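Local atomic coordinates of anti-sigma-I factor RsgI3 (Clostridium thermocellum, PDB entry 6QE7), a protein that probably holds the sigma factor SigI3 inactive until its extracellular sensing region, the PA14 pair that binds pectin and polygalacturonic acid, meets polysaccharide outside the cell. Residues I172-N177 / V283-L288; T204-E209 / Q276-E281; F212-N217 / I269-S274; Q234-E239 / C261-P266. All coordinates share one frame; numbering follows the deposited sequence.

Contact 1: residues I172-N177 / V283-L288; sequences IDDAIN and VPSKNL
Two loops that connect the sheets of the second PA14 domain meet where Asp174 and Ala175 face Ser285 and Leu288, each loop carrying the chain from one sheet of the beta-sandwich to the other. A short 3-10 turn shapes the second loop: Asn287 N donates to Pro284 O, and Leu288 N to Ser285 O at 3.1 Å. Proline suits the entry, since it has no N-H to offer and holds its backbone stiff. Ser285 turns its CB toward the other loop, and its OG, trans to the backbone N (chi1 -165°), reaches Asp174 O in what is modelled as a hydrogen bond; the carbonyl oxygen is modelled too close to Ser285 CB, so the length of this bond is doubtful. A small hydroxyl fits here because the backbones run as close as 5.1 Å between the CA atoms of Ala175 and Ser285. A water makes the second bridge, accepting from Ile176 N at 2.9 Å and lying 2.7 Å from Val283 O, to which it can donate. Between the two bridges lies the apolar part: the methyl CD1 of Leu288 comes within 4.1 Å of Ala175 CA, and Ala175 CB stands 3.9 Å from Val283 O, its small methyl suiting backbones this close. Inward, Ile176 and Leu288 both pack on Leu154, and Ile176 and Val283 bond through their backbones to Leu271. The two connections thus run side by side between the facing sheets of the PA14 beta-sandwich.

Contact 2: residues T204-E209 / Q276-E281; sequences TRYTEE and QRQKKE
Glu208 and Arg277 form a salt bridge in which one carboxylate oxygen takes two bonds: Arg277 NE and Arg277 NH2 each donate to Glu208 OE1 at 2.9 Å. That oxygen lies in the guanidinium plane, at its edge, whereas both nitrogens approach from one face of the carboxylate, whose plane is turned 61° from the guanidinium. The other oxygen, Glu208 OE2, accepts the backbone Arg277 N on its syn side at 3.0 Å and also a hydrogen bond from Ser275 OG. A glutamate suits the place because its two oxygens can serve side chain and main chain together; its chain is extended beyond CG, while that of Arg277 bends at chi3 (-84°) to bring NE alongside. Waters add longer links: one accepts from Arg205 N and donates to Gln278 OE1, another joins Glu209 O to Gln276 N. The packing centres on Tyr206. Arg277 CB sits over the middle of its ring, 3.6 Å from the centroid, in a CH-pi contact, and Arg205 CB lies over the opposite face, nearer the rim. Arg205 then curls round so that its NE donates to Tyr206 OH at 3.1 Å and 169°, which anchors the phenol end; on the ring's flank Gln278 CB approaches Tyr206 CE2 at 4.0 Å. A tyrosine ring between the CB atoms of two arginines, beside a salt bridge, here joins two surface loops at one end of the PA14 beta-sandwich.

Contact 3: residues F212-N217 / I269-S274; sequences FHTVAN and IKLLWS
His213 carries its ring beside the backbone N (chi1 -49°), and Ser274 places OG between its own N and carbonyl carbon (chi1 73°), settings that bring His213 NE2 and Ser274 OG to 2.7 Å. The hydroxyl meets the imidazole at its edge, nearly straight at 166°, and either partner could be the donor. From this bond the strands run on antiparallel. His213 and Leu272 are a hydrogen-bonded pair, each N reaching the other's O at 2.8 Å; in the next such pair Lys270 N donates to Val215 O at 2.9 Å, and Val215 N to Lys270 O over a longer 3.3 Å. On the same face as His213, Val215 CG2 touches Leu272 CD1 at 3.9 Å; valine, branched at CB, suits an extended strand, and the leucine methyl covers it, while Lys270 leads away to bond Asn177 through NZ. The other face is the sandwich interior. Phe212 and Trp273 lie side by side there, pointing the same way, with Phe212 CE2 4.0 Å from Trp273 CB, and Thr214 CG2 meets Leu271 CD1 at 4.0 Å. Leu271 and Phe212 pack on residues of the facing sheet, such as Ile256 and Ile224. The inner face is mainly apolar, its indole N-H paired with Glu281; the outer face mixes aliphatic and polar groups, and there, where Lys280 also lies against the imidazole, the bond to Ser274 limits the rotation of the histidine ring and would probably influence its ionisation.

Contact 4: residues Q234-E239 / C261-P266; sequences QNQGKE and CNYGEP
Tyr263 and Gln236 meet across two loops of the PA14 beta-sandwich, each leading from one of its sheets to the other. The contact is chiefly one of van der Waals packing. The Tyr263 ring, with CG set beside the backbone N (chi1 -66°), lies along the backbone of residues 234 to 236: its OH comes 3.7 Å from Gln234 CA, and its edge meets a carbonyl, Tyr263 CE2 to Asn235 O at 3.3 Å. Gln236 bends at chi2 so that its amide crosses the root of the ring, the two planes 81° apart, with Gln236 CD 3.5 Å from Tyr263 CB. The amide is modelled very close to the ring and may be turned over, so the roles of its oxygen and nitrogen, here and toward the nearby Glu265 carboxylate, remain doubtful. A glutamine is long and flexible enough to bring its amide to this spot, and a tyrosine long enough to reach on along the loop. The polar interactions mostly shape each loop or tie it to its neighbours. Tyr263 OH hydrogen-bonds to Trp233 O, just ahead of the first loop. Asn235 OD1 weakly accepts Gly237 N at 2.7 Å, an Asx turn, and its ND2 bonds to Gly218 O. The positive phi of Gly264 (128°) lets the second loop turn just before Glu265. Across that turn Asn262 ND2 donates to Glu265 O at 2.8 Å, within both amide and carbonyl planes.

How the contacts relate
All four contacts belong to the second PA14 domain, whose beta-sandwich pairs a sheet containing strands 193-202 and 254-263 with one containing 208-216 and 268-274. Along the chain they enclose one another in the order 1, 2, 3, 4, contact 1 outermost. Contact 3 is the centrepiece: its centre lies about 12 Å from that of contact 1, 15 Å from contact 2 and 14 Å from contact 4, and it touches all three. Trp273 packs on Pro284 and Asn287 of contact 1, its N bonds Glu281 of contact 2, and Asn217 bonds Pro266 and Glu239 of contact 4. Contacts 2 and 4, centres about 29 Å apart, thus tie loops at the two ends of the sandwich.

Contact 1: residues I172-N177 / V283-L288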
loop_
_atom_site.group_PDB
_atom_site.type_symbol
_atom_site.label_atom_id
_atom_site.label_comp_id
_atom_site.label_asym_id
_atom_site.label_seq_id
_atom_site.Cartn_x
_atom_site.Cartn_y
_atom_site.Cartn_z
ATOM N N ILE A 172 3.855 -10.850 15.602
ATOM C CA ILE A 172 4.520 -10.115 14.500
ATOM C C ILE A 172 6.029 -10.237 14.642
ATOM O O ILE A 172 6.580 -9.836 15.637
ATOM C CB ILE A 172 4.001 -8.682 14.488
ATOM C CG1 ILE A 172 2.498 -8.677 14.139
ATOM C CG2 ILE A 172 4.837 -7.876 13.503
ATOM C CD1 ILE A 172 1.817 -7.389 14.416
ATOM N N ASP A 173 6.666 -10.845 13.657
ATOM C CA ASP A 173 8.140 -10.944 13.532
ATOM C C ASP A 173 8.591 -9.693 12.758
ATOM O O ASP A 173 7.915 -9.298 11.760
ATOM C CB ASP A 173 8.473 -12.294 12.906
ATOM C CG ASP A 173 8.252 -13.484 13.843
ATOM O OD1 ASP A 173 8.164 -13.255 15.036
ATOM O OD2 ASP A 173 8.150 -14.649 13.361
ATOM N N ASP A 174 9.617 -9.014 13.233
ATOM C CA ASP A 174 10.155 -7.781 12.608
ATOM C C ASP A 174 10.694 -8.099 11.214
ATOM O O ASP A 174 10.694 -7.245 10.344
ATOM C CB ASP A 174 11.254 -7.177 13.481
ATOM C CG ASP A 174 10.684 -6.619 14.763
ATOM O OD1 ASP A 174 9.413 -6.600 14.909
ATOM O OD2 ASP A 174 11.503 -6.221 15.624
ATOM N N ALA A 175 11.206 -9.295 11.021
ATOM C CA ALA A 175 11.804 -9.697 9.742
ATOM C C ALA A 175 11.966 -11.207 9.753
ATOM O O ALA A 175 11.677 -11.852 10.799
ATOM C CB ALA A 175 13.125 -9.004 9.562
ATOM N N ILE A 176 12.343 -11.755 8.619
ATOM C CA ILE A 176 12.559 -13.214 8.527
ATOM C C ILE A 176 14.069 -13.384 8.541
ATOM O O ILE A 176 14.721 -13.323 7.473
ATOM C CB ILE A 176 11.863 -13.850 7.322
ATOM C CG1 ILE A 176 10.365 -13.534 7.293
ATOM C CG2 ILE A 176 12.117 -15.374 7.310
ATOM C CD1 ILE A 176 9.654 -14.147 6.147
ATOM N N ASN A 177 14.591 -13.504 9.751
ATOM C CA ASN A 177 16.043 -13.569 9.996
ATOM C C ASN A 177 16.299 -14.317 11.300
ATOM O O ASN A 177 16.485 -13.646 12.341
ATOM C CB ASN A 177 16.631 -12.163 10.103
ATOM C CG ASN A 177 18.141 -12.193 10.039
ATOM O OD1 ASN A 177 18.745 -13.253 9.807
ATOM N ND2 ASN A 177 18.746 -11.055 10.325
ATOM N N VAL A 283 15.833 -8.993 3.852
ATOM C CA VAL A 283 14.771 -7.988 3.615
ATOM C C VAL A 283 14.510 -7.299 4.948
ATOM O O VAL A 283 14.257 -7.975 5.967
ATOM C CB VAL A 283 13.518 -8.628 3.056
ATOM C CG1 VAL A 283 12.507 -7.555 2.761
ATOM C CG2 VAL A 283 13.841 -9.494 1.846
ATOM N N PRO A 284 14.579 -5.950 4.971
ATOM C CA PRO A 284 14.526 -5.182 6.208
ATOM C C PRO A 284 13.099 -5.071 6.720
ATOM O O PRO A 284 12.196 -5.086 5.951
ATOM C CB PRO A 284 15.116 -3.786 5.888
ATOM C CG PRO A 284 15.500 -3.814 4.454
ATOM C CD PRO A 284 15.007 -5.123 3.842
ATOM N N SER A 285 12.942 -4.925 8.017
ATOM C CA SER A 285 11.612 -4.740 8.652
ATOM C C SER A 285 10.892 -3.534 8.038
ATOM O O SER A 285 9.671 -3.587 7.891
ATOM C CB SER A 285 11.751 -4.576 10.100
ATOM O OG SER A 285 10.476 -4.741 10.725
ATOM N N LYS A 286 11.618 -2.496 7.628
ATOM C CA LYS A 286 10.939 -1.265 7.108
ATOM C C LYS A 286 10.283 -1.523 5.732
ATOM O O LYS A 286 9.559 -0.615 5.240
ATOM C CB LYS A 286 11.917 -0.091 7.111
ATOM C CG LYS A 286 12.924 -0.111 5.986
ATOM C CD LYS A 286 13.909 1.032 6.098
ATOM C CE LYS A 286 15.040 0.646 7.028
ATOM N NZ LYS A 286 15.654 1.846 7.649
ATOM N N ASN A 287 10.482 -2.686 5.098
ATOM C CA ASN A 287 9.827 -2.952 3.803
ATOM C C ASN A 287 8.738 -3.997 3.943
ATOM O O ASN A 287 8.247 -4.445 2.870
ATOM C CB ASN A 287 10.834 -3.348 2.739
ATOM C CG ASN A 287 11.714 -2.182 2.379
ATOM O OD1 ASN A 287 12.779 -2.070 2.960
ATOM N ND2 ASN A 287 11.281 -1.319 1.453
ATOM N N LEU A 288 8.464 -4.430 5.177
ATOM C CA LEU A 288 7.595 -5.585 5.457
ATOM C C LEU A 288 6.459 -5.009 6.280
ATOM O O LEU A 288 6.704 -4.070 7.081
ATOM C CB LEU A 288 8.388 -6.712 6.161
ATOM C CG LEU A 288 9.512 -7.338 5.326
ATOM C CD1 LEU A 288 10.424 -8.248 6.154
ATOM C CD2 LEU A 288 8.967 -8.093 4.139
HETATM O O HOH W 1 13.555 -10.590 6.236
#

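Contact 2: residues T204-E209 / Q276-E281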
loop_
_atom_site.group_PDB
_atom_site.type_symbol
_atom_site.label_atom_id
_atom_site.label_comp_id
_atom_site.label_asym_id
_atom_site.label_seq_id
_atom_site.Cartn_x
_atom_site.Cartn_y
_atom_site.Cartn_z
ATOM N N THR A 204 9.338 -2.270 -2.394
ATOM C CA THR A 204 10.721 -2.310 -2.917
ATOM C C THR A 204 11.197 -0.872 -2.984
ATOM O O THR A 204 10.350 0.025 -3.061
ATOM C CB THR A 204 10.798 -2.956 -4.294
ATOM O OG1 THR A 204 10.126 -2.097 -5.232
ATOM C CG2 THR A 204 10.171 -4.329 -4.318
ATOM N N ARG A 205 12.495 -0.701 -3.120
ATOM C CA ARG A 205 13.122 0.611 -3.401
ATOM C C ARG A 205 13.080 0.858 -4.918
ATOM O O ARG A 205 13.104 2.008 -5.320
ATOM C CB ARG A 205 14.557 0.612 -2.851
ATOM C CG ARG A 205 14.664 0.743 -1.338
ATOM C CD ARG A 205 16.119 0.802 -0.809
ATOM N NE ARG A 205 16.803 1.909 -1.494
ATOM C CZ ARG A 205 16.711 3.186 -1.179
ATOM N NH1 ARG A 205 16.019 3.560 -0.121
ATOM N NH2 ARG A 205 17.342 4.079 -1.909
ATOM N N TYR A 206 13.139 -0.173 -5.757
ATOM C CA TYR A 206 13.401 0.016 -7.205
ATOM C C TYR A 206 12.320 -0.709 -7.962
ATOM O O TYR A 206 11.750 -1.703 -7.415
ATOM C CB TYR A 206 14.787 -0.503 -7.590
ATOM C CG TYR A 206 15.849 0.065 -6.687
ATOM C CD1 TYR A 206 16.238 1.391 -6.761
ATOM C CD2 TYR A 206 16.442 -0.732 -5.723
ATOM C CE1 TYR A 206 17.176 1.919 -5.874
ATOM C CE2 TYR A 206 17.344 -0.227 -4.810
ATOM C CZ TYR A 206 17.726 1.107 -4.892
ATOM O OH TYR A 206 18.653 1.565 -4.010
ATOM N N THR A 207 12.084 -0.201 -9.153
ATOM C CA THR A 207 11.281 -0.836 -10.214
ATOM C C THR A 207 12.259 -1.683 -11.037
ATOM O O THR A 207 13.106 -1.086 -11.669
ATOM C CB THR A 207 10.505 0.237 -11.002
ATOM O OG1 THR A 207 9.597 0.792 -10.078
ATOM C CG2 THR A 207 9.663 -0.269 -12.150
ATOM N N GLU A 208 12.161 -3.020 -11.009
ATOM C CA GLU A 208 13.013 -3.958 -11.789
ATOM C C GLU A 208 12.838 -5.410 -11.308
ATOM O O GLU A 208 11.930 -5.701 -10.448
ATOM C CB GLU A 208 14.500 -3.635 -11.642
ATOM C CG GLU A 208 14.984 -3.487 -10.228
ATOM C CD GLU A 208 16.363 -2.800 -10.181
ATOM O OE1 GLU A 208 16.618 -1.965 -11.054
ATOM O OE2 GLU A 208 17.118 -3.019 -9.212
ATOM N N GLU A 209 13.670 -6.298 -11.831
ATOM C CA GLU A 209 13.496 -7.729 -11.541
ATOM C C GLU A 209 14.176 -7.953 -10.198
ATOM O O GLU A 209 15.355 -7.640 -10.069
ATOM C CB GLU A 209 13.991 -8.634 -12.671
ATOM C CG GLU A 209 13.729 -10.096 -12.363
ATOM C CD GLU A 209 14.055 -11.080 -13.480
ATOM O OE1 GLU A 209 15.226 -11.176 -13.970
ATOM O OE2 GLU A 209 13.123 -11.808 -13.829
ATOM N N GLN A 276 19.342 -5.376 -9.508
ATOM C CA GLN A 276 20.499 -4.698 -10.121
ATOM C C GLN A 276 20.938 -3.530 -9.222
ATOM O O GLN A 276 22.109 -3.290 -9.132
ATOM C CB GLN A 276 20.206 -4.100 -11.485
ATOM C CG GLN A 276 21.315 -3.110 -11.784
ATOM C CD GLN A 276 21.448 -2.820 -13.240
ATOM O OE1 GLN A 276 20.589 -3.201 -14.045
ATOM N NE2 GLN A 276 22.533 -2.122 -13.546
ATOM N N ARG A 277 20.023 -2.817 -8.569
ATOM C CA ARG A 277 20.393 -1.665 -7.736
ATOM C C ARG A 277 20.241 -1.983 -6.280
ATOM O O ARG A 277 20.737 -1.182 -5.510
ATOM C CB ARG A 277 19.507 -0.455 -8.007
ATOM C CG ARG A 277 19.768 0.270 -9.308
ATOM C CD ARG A 277 18.635 1.279 -9.615
ATOM N NE ARG A 277 17.473 0.695 -10.277
ATOM C CZ ARG A 277 16.347 1.331 -10.605
ATOM N NH1 ARG A 277 16.200 2.606 -10.364
ATOM N NH2 ARG A 277 15.343 0.688 -11.153
ATOM N N GLN A 278 19.537 -3.053 -5.914
ATOM C CA GLN A 278 19.503 -3.465 -4.491
ATOM C C GLN A 278 20.598 -4.482 -4.202
ATOM O O GLN A 278 20.449 -5.660 -4.668
ATOM C CB GLN A 278 18.161 -4.103 -4.103
ATOM C CG GLN A 278 18.166 -4.542 -2.650
ATOM C CD GLN A 278 18.327 -3.370 -1.723
ATOM O OE1 GLN A 278 17.405 -2.560 -1.547
ATOM N NE2 GLN A 278 19.481 -3.300 -1.086
ATOM N N LYS A 279 21.587 -4.110 -3.389
ATOM C CA LYS A 279 22.662 -5.047 -2.946
ATOM C C LYS A 279 22.058 -6.089 -1.980
ATOM O O LYS A 279 21.185 -5.732 -1.132
ATOM C CB LYS A 279 23.840 -4.339 -2.253
ATOM C CG LYS A 279 25.089 -4.122 -3.111
ATOM C CD LYS A 279 24.911 -3.177 -4.294
ATOM C CE LYS A 279 25.504 -3.720 -5.577
ATOM N NZ LYS A 279 24.758 -3.228 -6.754
ATOM N N LYS A 280 22.501 -7.335 -2.123
ATOM C CA LYS A 280 21.925 -8.501 -1.395
ATOM C C LYS A 280 21.882 -8.190 0.080
ATOM O O LYS A 280 22.854 -7.721 0.619
ATOM C CB LYS A 280 22.668 -9.806 -1.626
ATOM C CG LYS A 280 21.999 -11.075 -1.078
ATOM C CD LYS A 280 22.218 -12.292 -1.958
ATOM C CE LYS A 280 23.591 -12.877 -1.816
ATOM N NZ LYS A 280 23.495 -14.231 -1.238
ATOM N N GLU A 281 20.715 -8.387 0.686
ATOM C CA GLU A 281 20.576 -8.186 2.127
ATOM C C GLU A 281 19.389 -9.009 2.618
ATOM O O GLU A 281 18.488 -9.333 1.815
ATOM C CB GLU A 281 20.481 -6.680 2.427
ATOM C CG GLU A 281 19.273 -5.994 1.779
ATOM C CD GLU A 281 18.960 -4.575 2.249
ATOM O OE1 GLU A 281 19.810 -3.958 2.928
ATOM O OE2 GLU A 281 17.829 -4.080 1.934
HETATM O O HOH W 2 14.863 -2.772 -2.540
HETATM O O HOH W 3 13.092 2.416 -9.914
HETATM O O HOH W 4 17.255 -5.972 -11.025
#

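Contact 3: residues F212-N217 / I269-S274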
loop_
_atom_site.group_PDB
_atom_site.type_symbol
_atom_site.label_atom_id
_atom_site.label_comp_id
_atom_site.label_asym_id
_atom_site.label_seq_id
_atom_site.Cartn_x
_atom_site.Cartn_y
_atom_site.Cartn_z
ATOM N N PHE A 212 14.528 -13.020 -4.772
ATOM C CA PHE A 212 14.423 -13.366 -3.333
ATOM C C PHE A 212 15.259 -14.616 -3.143
ATOM O O PHE A 212 15.365 -15.427 -4.067
ATOM C CB PHE A 212 12.974 -13.505 -2.864
ATOM C CG PHE A 212 12.249 -12.188 -2.915
ATOM C CD1 PHE A 212 11.747 -11.722 -4.119
ATOM C CD2 PHE A 212 12.148 -11.387 -1.798
ATOM C CE1 PHE A 212 11.178 -10.457 -4.207
ATOM C CE2 PHE A 212 11.540 -10.150 -1.882
ATOM C CZ PHE A 212 11.060 -9.686 -3.092
ATOM N N HIS A 213 15.901 -14.687 -1.992
ATOM C CA HIS A 213 16.867 -15.737 -1.615
ATOM C C HIS A 213 16.425 -16.251 -0.257
ATOM O O HIS A 213 16.021 -15.404 0.568
ATOM C CB HIS A 213 18.268 -15.189 -1.524
ATOM C CG HIS A 213 18.731 -14.370 -2.665
ATOM N ND1 HIS A 213 19.569 -14.874 -3.639
ATOM C CD2 HIS A 213 18.557 -13.041 -2.936
ATOM C CE1 HIS A 213 19.871 -13.905 -4.489
ATOM N NE2 HIS A 213 19.277 -12.756 -4.048
ATOM N N THR A 214 16.347 -17.579 -0.098
ATOM C CA THR A 214 16.201 -18.214 1.235
ATOM C C THR A 214 17.474 -18.997 1.527
ATOM O O THR A 214 18.077 -19.625 0.635
ATOM C CB THR A 214 14.933 -19.046 1.393
ATOM O OG1 THR A 214 15.067 -20.031 0.390
ATOM C CG2 THR A 214 13.646 -18.260 1.247
ATOM N N VAL A 215 17.875 -18.857 2.761
ATOM C CA VAL A 215 18.887 -19.670 3.467
ATOM C C VAL A 215 18.130 -20.348 4.606
ATOM O O VAL A 215 17.587 -19.639 5.485
ATOM C CB VAL A 215 20.100 -18.869 3.982
ATOM C CG1 VAL A 215 21.123 -19.791 4.703
ATOM C CG2 VAL A 215 20.780 -18.166 2.868
ATOM N N ALA A 216 18.098 -21.686 4.598
ATOM C CA ALA A 216 17.197 -22.424 5.490
ATOM C C ALA A 216 17.729 -23.803 5.883
ATOM O O ALA A 216 18.114 -24.538 4.983
ATOM C CB ALA A 216 15.926 -22.550 4.714
ATOM N N ASN A 217 17.510 -24.208 7.127
ATOM C CA ASN A 217 17.860 -25.568 7.644
ATOM C C ASN A 217 16.728 -26.596 7.388
ATOM O O ASN A 217 16.908 -27.780 7.696
ATOM C CB ASN A 217 18.233 -25.499 9.120
ATOM C CG ASN A 217 19.630 -24.960 9.360
ATOM O OD1 ASN A 217 20.317 -24.545 8.425
ATOM N ND2 ASN A 217 20.060 -24.955 10.612
ATOM N N ILE A 269 16.174 -19.808 9.361
ATOM C CA ILE A 269 15.662 -19.262 8.069
ATOM C C ILE A 269 15.922 -17.749 7.980
ATOM O O ILE A 269 15.569 -16.989 8.933
ATOM C CB ILE A 269 14.180 -19.638 7.900
ATOM C CG1 ILE A 269 13.617 -19.066 6.583
ATOM C CG2 ILE A 269 13.431 -19.193 9.145
ATOM C CD1 ILE A 269 12.271 -19.526 6.255
ATOM N N LYS A 270 16.550 -17.334 6.883
ATOM C CA LYS A 270 16.709 -15.890 6.495
ATOM C C LYS A 270 15.994 -15.702 5.153
ATOM O O LYS A 270 16.102 -16.639 4.347
ATOM C CB LYS A 270 18.186 -15.508 6.349
ATOM C CG LYS A 270 19.030 -15.483 7.622
ATOM C CD LYS A 270 20.546 -15.367 7.377
ATOM C CE LYS A 270 21.385 -14.886 8.563
ATOM N NZ LYS A 270 20.876 -15.304 9.901
ATOM N N LEU A 271 15.318 -14.552 4.932
ATOM C CA LEU A 271 14.774 -14.130 3.595
ATOM C C LEU A 271 15.575 -12.908 3.189
ATOM O O LEU A 271 15.664 -11.952 4.003
ATOM C CB LEU A 271 13.258 -13.852 3.641
ATOM C CG LEU A 271 12.619 -13.342 2.346
ATOM C CD1 LEU A 271 12.544 -14.450 1.298
ATOM C CD2 LEU A 271 11.264 -12.761 2.601
ATOM N N LEU A 272 16.277 -13.034 2.072
ATOM C CA LEU A 272 17.099 -11.957 1.507
ATOM C C LEU A 272 16.475 -11.507 0.197
ATOM O O LEU A 272 15.813 -12.325 -0.432
ATOM C CB LEU A 272 18.494 -12.524 1.263
ATOM C CG LEU A 272 19.109 -13.105 2.541
ATOM C CD1 LEU A 272 19.122 -14.630 2.500
ATOM C CD2 LEU A 272 20.499 -12.529 2.777
ATOM N N TRP A 273 16.830 -10.316 -0.243
ATOM C CA TRP A 273 16.565 -9.864 -1.622
ATOM C C TRP A 273 17.810 -9.221 -2.245
ATOM O O TRP A 273 18.771 -8.757 -1.536
ATOM C CB TRP A 273 15.354 -8.912 -1.693
ATOM C CG TRP A 273 15.481 -7.617 -0.928
ATOM C CD1 TRP A 273 16.545 -7.133 -0.225
ATOM C CD2 TRP A 273 14.446 -6.636 -0.766
ATOM N NE1 TRP A 273 16.249 -5.921 0.303
ATOM C CE2 TRP A 273 14.963 -5.609 0.024
ATOM C CE3 TRP A 273 13.152 -6.524 -1.252
ATOM C CZ2 TRP A 273 14.238 -4.477 0.340
ATOM C CZ3 TRP A 273 12.413 -5.419 -0.909
ATOM C CH2 TRP A 273 12.944 -4.424 -0.115
ATOM N N SER A 274 17.732 -9.142 -3.556
ATOM C CA SER A 274 18.765 -8.499 -4.376
ATOM C C SER A 274 18.119 -8.018 -5.659
ATOM O O SER A 274 17.074 -8.617 -6.106
ATOM C CB SER A 274 19.907 -9.491 -4.621
ATOM O OG SER A 274 19.534 -10.515 -5.554
#

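Contact 4: residues Q234-E239 / C261-P266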
loop_
_atom_site.group_PDB
_atom_site.type_symbol
_atom_site.label_atom_id
_atom_site.label_comp_id
_atom_site.label_asym_id
_atom_site.label_seq_id
_atom_site.Cartn_x
_atom_site.Cartn_y
_atom_site.Cartn_z
ATOM N N GLN A 234 10.762 -30.001 0.893
ATOM C CA GLN A 234 11.376 -31.288 1.371
ATOM C C GLN A 234 12.804 -31.034 1.868
ATOM O O GLN A 234 13.406 -31.894 2.519
ATOM C CB GLN A 234 11.347 -32.349 0.252
ATOM C CG GLN A 234 9.946 -32.670 -0.314
ATOM C CD GLN A 234 8.904 -33.056 0.720
ATOM O OE1 GLN A 234 9.037 -34.061 1.412
ATOM N NE2 GLN A 234 7.818 -32.291 0.817
ATOM N N ASN A 235 13.365 -29.863 1.637
ATOM C CA ASN A 235 14.824 -29.709 1.860
ATOM C C ASN A 235 15.169 -30.078 3.308
ATOM O O ASN A 235 14.410 -29.692 4.259
ATOM C CB ASN A 235 15.368 -28.300 1.578
ATOM C CG ASN A 235 16.676 -28.047 2.304
ATOM O OD1 ASN A 235 17.693 -28.683 1.973
ATOM N ND2 ASN A 235 16.641 -27.199 3.334
ATOM N N GLN A 236 16.343 -30.671 3.455
ATOM C CA GLN A 236 16.954 -31.080 4.742
ATOM C C GLN A 236 18.350 -30.454 4.914
ATOM O O GLN A 236 18.804 -30.357 6.051
ATOM C CB GLN A 236 17.009 -32.613 4.721
ATOM C CG GLN A 236 16.584 -33.265 6.024
ATOM C CD GLN A 236 15.214 -32.803 6.446
ATOM O OE1 GLN A 236 15.025 -31.650 6.830
ATOM N NE2 GLN A 236 14.260 -33.715 6.392
ATOM N N GLY A 237 19.016 -30.058 3.821
ATOM C CA GLY A 237 20.401 -29.551 3.851
ATOM C C GLY A 237 20.497 -28.410 4.839
ATOM O O GLY A 237 19.486 -27.665 4.997
ATOM N N LYS A 238 21.628 -28.296 5.524
ATOM C CA LYS A 238 21.931 -27.186 6.453
ATOM C C LYS A 238 22.103 -25.932 5.584
ATOM O O LYS A 238 22.687 -26.032 4.500
ATOM C CB LYS A 238 23.178 -27.464 7.300
ATOM C CG LYS A 238 23.778 -26.228 7.973
ATOM C CD LYS A 238 24.809 -26.474 9.074
ATOM C CE LYS A 238 25.090 -25.208 9.867
ATOM N NZ LYS A 238 25.314 -25.461 11.309
ATOM N N GLU A 239 21.551 -24.799 6.002
ATOM C CA GLU A 239 21.652 -23.524 5.233
ATOM C C GLU A 239 21.601 -23.811 3.728
ATOM O O GLU A 239 22.486 -23.309 3.022
ATOM C CB GLU A 239 22.922 -22.772 5.650
ATOM C CG GLU A 239 22.862 -22.413 7.131
ATOM C CD GLU A 239 24.078 -21.726 7.695
ATOM O OE1 GLU A 239 24.717 -20.968 6.939
ATOM O OE2 GLU A 239 24.373 -21.961 8.873
ATOM N N CYS A 261 9.408 -25.178 7.310
ATOM C CA CYS A 261 9.267 -26.361 8.169
ATOM C C CYS A 261 10.673 -26.845 8.560
ATOM O O CYS A 261 11.604 -26.831 7.807
ATOM C CB CYS A 261 8.350 -27.383 7.528
ATOM S SG CYS A 261 9.013 -28.173 6.040
ATOM N N ASN A 262 10.791 -27.128 9.815
ATOM C CA ASN A 262 11.925 -27.817 10.437
ATOM C C ASN A 262 11.654 -29.323 10.499
ATOM O O ASN A 262 10.537 -29.724 10.892
ATOM C CB ASN A 262 12.045 -27.292 11.859
ATOM C CG ASN A 262 13.466 -27.458 12.267
ATOM O OD1 ASN A 262 14.312 -26.932 11.537
ATOM N ND2 ASN A 262 13.699 -28.237 13.325
ATOM N N TYR A 263 12.636 -30.152 10.198
ATOM C CA TYR A 263 12.445 -31.629 10.228
ATOM C C TYR A 263 13.285 -32.258 11.380
ATOM O O TYR A 263 13.445 -33.553 11.561
ATOM C CB TYR A 263 12.751 -32.161 8.824
ATOM C CG TYR A 263 11.841 -31.759 7.689
ATOM C CD1 TYR A 263 10.558 -32.282 7.604
ATOM C CD2 TYR A 263 12.274 -30.927 6.641
ATOM C CE1 TYR A 263 9.724 -31.984 6.529
ATOM C CE2 TYR A 263 11.470 -30.654 5.539
ATOM C CZ TYR A 263 10.190 -31.197 5.481
ATOM O OH TYR A 263 9.309 -30.967 4.463
ATOM N N GLY A 264 13.798 -31.379 12.228
ATOM C CA GLY A 264 14.399 -31.762 13.521
ATOM C C GLY A 264 15.787 -31.179 13.675
ATOM O O GLY A 264 16.331 -31.246 14.828
ATOM N N GLU A 265 16.340 -30.619 12.586
ATOM C CA GLU A 265 17.676 -29.968 12.595
ATOM C C GLU A 265 17.578 -28.751 13.515
ATOM O O GLU A 265 16.474 -28.360 13.897
ATOM C CB GLU A 265 18.127 -29.646 11.171
ATOM C CG GLU A 265 18.697 -30.856 10.463
ATOM C CD GLU A 265 17.631 -31.838 9.986
ATOM O OE1 GLU A 265 16.476 -31.395 9.782
ATOM O OE2 GLU A 265 17.941 -33.049 9.831
ATOM N N PRO A 266 18.713 -28.144 13.943
ATOM C CA PRO A 266 18.679 -26.821 14.561
ATOM C C PRO A 266 18.135 -25.859 13.494
ATOM O O PRO A 266 18.568 -25.991 12.318
ATOM C CB PRO A 266 20.131 -26.502 14.923
ATOM C CG PRO A 266 20.963 -27.446 14.060
ATOM C CD PRO A 266 20.089 -28.649 13.774
#